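Local coordinates for protein thiosulfate sulfurtransferase (Pseudomonas aeruginosa, PDB 1YT8) that probably transfers sulfur from thiosulfate to cyanide, as a sulfurtransferase built from four rhodanese-like domains, at residues E32-Q37 / P485-Y490; R110-P115 / Y490-E495. All blocks are in the same frame, centred on the assembly; numbering follows the deposited sequence.

Contact 1: residues E32-Q37 / P485-Y490; sequences EDPFAQ and PRIDRY
Tyr490 lays its ring against Ala36, and this is the tight part of the contact. The methyl CB of Ala36 sits over one ring face in a CH-pi contact, 3.7 Å from the ring centroid. Asp33 reaches the ring edge instead: its OD1 lies in the ring plane, 3.8 Å from CD1 of Tyr490. The backbone of Tyr490 is held as well. Its N-H gives a nearly straight bond to Glu32 OE1 (2.9 Å, 171°), met on the anti side of the carboxylate. Glu32 gets there with CG anti to its backbone N (chi1 -167°) and an extended chain, while its OE2 forms a salt bridge with Arg492. At the start of the helix, Asp33 N bonds to Ile487 O at 3.1 Å. The packing is looser around Ile487, where waters fill in. Pro34 CD only brushes Ile487 CB at 4.1 Å. One water joins Glu32 N to Asp488 O, and another donates to Arg486 O and, weakly, to Asp33 OD2. Arg489 turns its charged end to Glu495. The buried Glu32 carboxylate thus faces an N-H with one oxygen and a guanidinium with the other, which probably keeps it ionised.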
# COMPACT_ATOMS: atom_id res chain seq x y z
N GLU A 32 3.69 -9.28 7.75
CA GLU A 32 3.54 -7.86 8.04
C GLU A 32 3.64 -7.44 9.51
O GLU A 32 4.27 -6.42 9.80
CB GLU A 32 2.23 -7.32 7.45
CG GLU A 32 2.17 -5.79 7.45
CD GLU A 32 0.88 -5.23 6.87
OE1 GLU A 32 -0.19 -5.48 7.45
OE2 GLU A 32 0.95 -4.52 5.84
N ASP A 33 3.05 -8.19 10.43
CA ASP A 33 3.13 -7.77 11.82
C ASP A 33 4.57 -7.70 12.34
O ASP A 33 4.95 -6.72 12.97
CB ASP A 33 2.27 -8.65 12.73
CG ASP A 33 2.02 -8.00 14.08
OD1 ASP A 33 1.59 -6.82 14.10
OD2 ASP A 33 2.24 -8.65 15.12
N PRO A 34 5.39 -8.73 12.09
CA PRO A 34 6.76 -8.60 12.60
C PRO A 34 7.53 -7.49 11.86
O PRO A 34 8.36 -6.80 12.45
CB PRO A 34 7.36 -10.00 12.39
CG PRO A 34 6.45 -10.65 11.38
CD PRO A 34 5.09 -10.13 11.72
N PHE A 35 7.23 -7.31 10.57
CA PHE A 35 7.85 -6.25 9.77
C PHE A 35 7.55 -4.91 10.44
O PHE A 35 8.43 -4.08 10.63
CB PHE A 35 7.26 -6.25 8.36
CG PHE A 35 7.50 -4.97 7.58
CD1 PHE A 35 8.75 -4.70 7.03
CD2 PHE A 35 6.46 -4.07 7.38
CE1 PHE A 35 8.96 -3.53 6.28
CE2 PHE A 35 6.66 -2.90 6.64
CZ PHE A 35 7.91 -2.63 6.08
N ALA A 36 6.29 -4.73 10.82
CA ALA A 36 5.84 -3.49 11.44
C ALA A 36 6.47 -3.17 12.80
O ALA A 36 6.32 -2.06 13.30
CB ALA A 36 4.32 -3.50 11.56
N GLN A 37 7.17 -4.13 13.40
CA GLN A 37 7.80 -3.88 14.69
C GLN A 37 9.19 -3.26 14.55
O GLN A 37 9.64 -2.54 15.44
CB GLN A 37 7.90 -5.17 15.51
CG GLN A 37 6.57 -5.90 15.64
CD GLN A 37 5.42 -4.98 16.03
OE1 GLN A 37 4.33 -5.06 15.47
NE2 GLN A 37 5.67 -4.11 17.00
N PRO A 485 -0.06 -18.60 13.77
CA PRO A 485 -0.39 -17.39 14.53
C PRO A 485 -0.86 -16.28 13.58
O PRO A 485 -0.33 -16.15 12.48
CB PRO A 485 0.93 -17.05 15.21
CG PRO A 485 1.94 -17.48 14.17
CD PRO A 485 1.40 -18.82 13.72
N ARG A 486 -1.85 -15.49 14.00
CA ARG A 486 -2.35 -14.41 13.15
C ARG A 486 -1.43 -13.20 13.16
O ARG A 486 -1.69 -12.22 13.86
CB ARG A 486 -3.76 -13.97 13.57
CG ARG A 486 -4.85 -14.96 13.24
CD ARG A 486 -6.24 -14.38 13.53
NE ARG A 486 -6.60 -13.30 12.61
CZ ARG A 486 -7.77 -12.68 12.62
NH1 ARG A 486 -8.71 -13.03 13.49
NH2 ARG A 486 -8.03 -11.71 11.74
N ILE A 487 -0.35 -13.28 12.39
CA ILE A 487 0.61 -12.18 12.30
C ILE A 487 0.71 -11.67 10.87
O ILE A 487 1.62 -10.90 10.54
CB ILE A 487 2.02 -12.65 12.74
CG1 ILE A 487 2.46 -13.84 11.88
CG2 ILE A 487 2.01 -13.01 14.22
CD1 ILE A 487 3.90 -14.27 12.11
N ASP A 488 -0.23 -12.08 10.02
CA ASP A 488 -0.20 -11.67 8.63
C ASP A 488 -0.60 -10.22 8.37
O ASP A 488 -0.37 -9.70 7.28
CB ASP A 488 -1.03 -12.64 7.76
CG ASP A 488 -2.50 -12.71 8.15
OD1 ASP A 488 -2.83 -12.56 9.35
OD2 ASP A 488 -3.33 -12.95 7.26
N ARG A 489 -1.18 -9.56 9.38
CA ARG A 489 -1.57 -8.17 9.23
C ARG A 489 -1.26 -7.31 10.45
O ARG A 489 -1.58 -7.68 11.58
CB ARG A 489 -3.06 -8.04 8.90
CG ARG A 489 -3.55 -6.59 8.94
CD ARG A 489 -4.96 -6.42 8.40
NE ARG A 489 -5.38 -5.02 8.50
CZ ARG A 489 -5.65 -4.40 9.65
NH1 ARG A 489 -5.56 -5.05 10.80
NH2 ARG A 489 -5.99 -3.11 9.64
N TYR A 490 -0.65 -6.16 10.21
CA TYR A 490 -0.33 -5.22 11.29
C TYR A 490 -1.60 -4.45 11.62
O TYR A 490 -2.25 -3.91 10.72
CB TYR A 490 0.76 -4.25 10.84
CG TYR A 490 0.93 -3.05 11.76
CD1 TYR A 490 1.18 -3.22 13.12
CD2 TYR A 490 0.85 -1.75 11.26
CE1 TYR A 490 1.35 -2.11 13.97
CE2 TYR A 490 1.02 -0.64 12.09
CZ TYR A 490 1.27 -0.83 13.44
OH TYR A 490 1.44 0.27 14.26
O HOH W 1 1.73 -10.72 5.87
O HOH W 2 -0.46 -9.94 15.27

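Contact 2: residues R110-P115 / Y490-E495; sequences RDVNVP and YRRPYE
This is a buried, largely polar contact between two loops, one leading into helix 114-127 and the other running between helices 464-470 and 501-512. Its centre is the hydroxyl of Tyr490, held by two neighbouring residues. Tyr490 OH donates to Asp111 OD2 at 2.7 Å, approaching from above the carboxylate plane. The carboxylate and ring planes stand 84° apart. Arg110 NH2 donates to the same hydroxyl at 3.2 Å, a bent bond of 135°. The Arg110 chain is bent at chi3 (-70°), which helps bring the guanidinium to the phenol. Asp111 OD1 turns back to the chain and accepts from Val112 N at 2.7 Å; Lys117 also pairs with this oxygen. The contact joins the link between the first and second rhodanese-like sheets to the segment after the fourth. On that segment, Arg492 to Glu495 form a type I beta turn. Val112 supplies the apolar contacts. Its CG1 packs on Tyr490 CD2 at 3.9 Å and lies over one face of the Arg492 guanidinium; its CG2 is 3.4 Å from Tyr494 OH. Two waters extend the contact through Asn113 OD1, to which both donate, while its ND2 bonds to Asp315. One also bonds to Tyr494 OH at 2.7 Å. The other accepts from Arg492 NH2, whose main partner is Glu32, in a salt bridge. Tyr507 of helix 501-512 meets the Tyr494 ring.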
# COMPACT_ATOMS: atom_id res chain seq x y z
N ARG A 110 9.37 1.45 13.10
CA ARG A 110 8.23 0.55 13.28
C ARG A 110 7.12 1.09 12.39
O ARG A 110 7.28 2.12 11.73
CB ARG A 110 7.77 0.49 14.74
CG ARG A 110 7.40 1.83 15.34
CD ARG A 110 6.64 1.64 16.65
NE ARG A 110 5.30 1.11 16.42
CZ ARG A 110 4.95 -0.17 16.56
NH1 ARG A 110 5.85 -1.07 16.94
NH2 ARG A 110 3.71 -0.55 16.32
N ASP A 111 5.99 0.38 12.39
CA ASP A 111 4.81 0.72 11.60
C ASP A 111 5.01 0.46 10.11
O ASP A 111 5.97 -0.20 9.72
CB ASP A 111 4.39 2.18 11.83
CG ASP A 111 2.88 2.36 11.83
OD1 ASP A 111 2.28 2.41 10.73
OD2 ASP A 111 2.29 2.43 12.92
N VAL A 112 4.10 0.97 9.28
CA VAL A 112 4.17 0.77 7.83
C VAL A 112 4.16 2.08 7.04
O VAL A 112 3.76 3.12 7.57
CB VAL A 112 2.99 -0.11 7.33
CG1 VAL A 112 3.03 -1.47 8.02
CG2 VAL A 112 1.66 0.59 7.62
N ASN A 113 4.61 2.02 5.79
CA ASN A 113 4.68 3.18 4.89
C ASN A 113 5.42 4.33 5.59
O ASN A 113 5.02 5.49 5.51
CB ASN A 113 3.26 3.64 4.51
CG ASN A 113 2.38 2.48 4.05
OD1 ASN A 113 1.26 2.33 4.53
ND2 ASN A 113 2.87 1.68 3.11
N VAL A 114 6.52 3.98 6.24
CA VAL A 114 7.32 4.94 7.00
C VAL A 114 7.90 6.11 6.20
O VAL A 114 7.83 7.25 6.65
CB VAL A 114 8.43 4.20 7.78
CG1 VAL A 114 9.22 5.19 8.63
CG2 VAL A 114 7.79 3.14 8.68
N PRO A 115 8.48 5.84 5.01
CA PRO A 115 9.02 6.98 4.26
C PRO A 115 7.94 8.04 4.01
O PRO A 115 8.16 9.24 4.19
CB PRO A 115 9.51 6.34 2.97
CG PRO A 115 9.96 4.97 3.44
CD PRO A 115 8.82 4.57 4.36
N TYR A 490 -0.65 -6.16 10.21
CA TYR A 490 -0.33 -5.22 11.29
C TYR A 490 -1.60 -4.45 11.62
O TYR A 490 -2.25 -3.91 10.72
CB TYR A 490 0.76 -4.25 10.84
CG TYR A 490 0.93 -3.05 11.76
CD1 TYR A 490 1.18 -3.22 13.12
CD2 TYR A 490 0.85 -1.75 11.26
CE1 TYR A 490 1.35 -2.11 13.97
CE2 TYR A 490 1.02 -0.64 12.09
CZ TYR A 490 1.27 -0.83 13.44
OH TYR A 490 1.44 0.27 14.26
N ARG A 491 -1.96 -4.42 12.89
CA ARG A 491 -3.16 -3.71 13.34
C ARG A 491 -2.89 -2.21 13.33
O ARG A 491 -2.42 -1.65 14.32
CB ARG A 491 -3.54 -4.18 14.74
CG ARG A 491 -4.87 -3.65 15.26
CD ARG A 491 -5.14 -4.16 16.67
NE ARG A 491 -6.45 -3.76 17.18
CZ ARG A 491 -6.90 -4.06 18.39
NH1 ARG A 491 -6.15 -4.77 19.22
NH2 ARG A 491 -8.11 -3.65 18.77
N ARG A 492 -3.19 -1.56 12.22
CA ARG A 492 -2.97 -0.12 12.09
C ARG A 492 -3.88 0.66 13.04
O ARG A 492 -5.10 0.58 12.96
CB ARG A 492 -3.22 0.30 10.63
CG ARG A 492 -2.27 -0.38 9.63
CD ARG A 492 -2.88 -0.40 8.24
NE ARG A 492 -1.94 -0.81 7.20
CZ ARG A 492 -1.44 -2.03 7.06
NH1 ARG A 492 -1.77 -3.00 7.90
NH2 ARG A 492 -0.60 -2.29 6.06
N PRO A 493 -3.29 1.44 13.95
CA PRO A 493 -4.05 2.24 14.92
C PRO A 493 -4.90 3.31 14.25
O PRO A 493 -5.81 3.86 14.87
CB PRO A 493 -2.97 2.85 15.81
CG PRO A 493 -1.84 1.89 15.69
CD PRO A 493 -1.84 1.56 14.22
N TYR A 494 -4.61 3.60 12.99
CA TYR A 494 -5.34 4.62 12.25
C TYR A 494 -6.41 4.07 11.31
O TYR A 494 -6.91 4.79 10.44
CB TYR A 494 -4.36 5.51 11.48
CG TYR A 494 -3.47 4.76 10.53
CD1 TYR A 494 -3.81 4.62 9.19
CD2 TYR A 494 -2.28 4.18 10.97
CE1 TYR A 494 -2.98 3.94 8.30
CE2 TYR A 494 -1.45 3.49 10.10
CZ TYR A 494 -1.80 3.38 8.76
OH TYR A 494 -0.97 2.73 7.88
N GLU A 495 -6.75 2.79 11.47
CA GLU A 495 -7.79 2.17 10.66
C GLU A 495 -8.80 1.56 11.63
O GLU A 495 -8.42 0.92 12.61
CB GLU A 495 -7.23 1.08 9.75
CG GLU A 495 -6.21 1.56 8.73
CD GLU A 495 -5.99 0.57 7.60
OE1 GLU A 495 -6.30 -0.63 7.77
OE2 GLU A 495 -5.49 0.99 6.53
O HOH W 3 -0.79 3.96 5.51
O HOH W 4 -0.70 0.54 4.47

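In the fold
From the N terminus the chain first passes 32-37, in the first rhodanese-like domain, then 110-115 on the way into helix 114-127. It then runs through the other three parallel sheets before reaching the loop 485-495. There contact 1 closes a loop of 447 intervening residues and contact 2 one of 374. The two cross, since their segments alternate along the chain, and they share Tyr490. Ala36 O to Asp111 N, a probable hydrogen bond of 2.6 Å, joins the two early segments directly. The Glu32 to Arg492 salt bridge also spans the contacts. Together they tie the loop 485-495, after the fourth sheet and before helix 501-512, to helix 32-35 and to the segment entering helix 114-127.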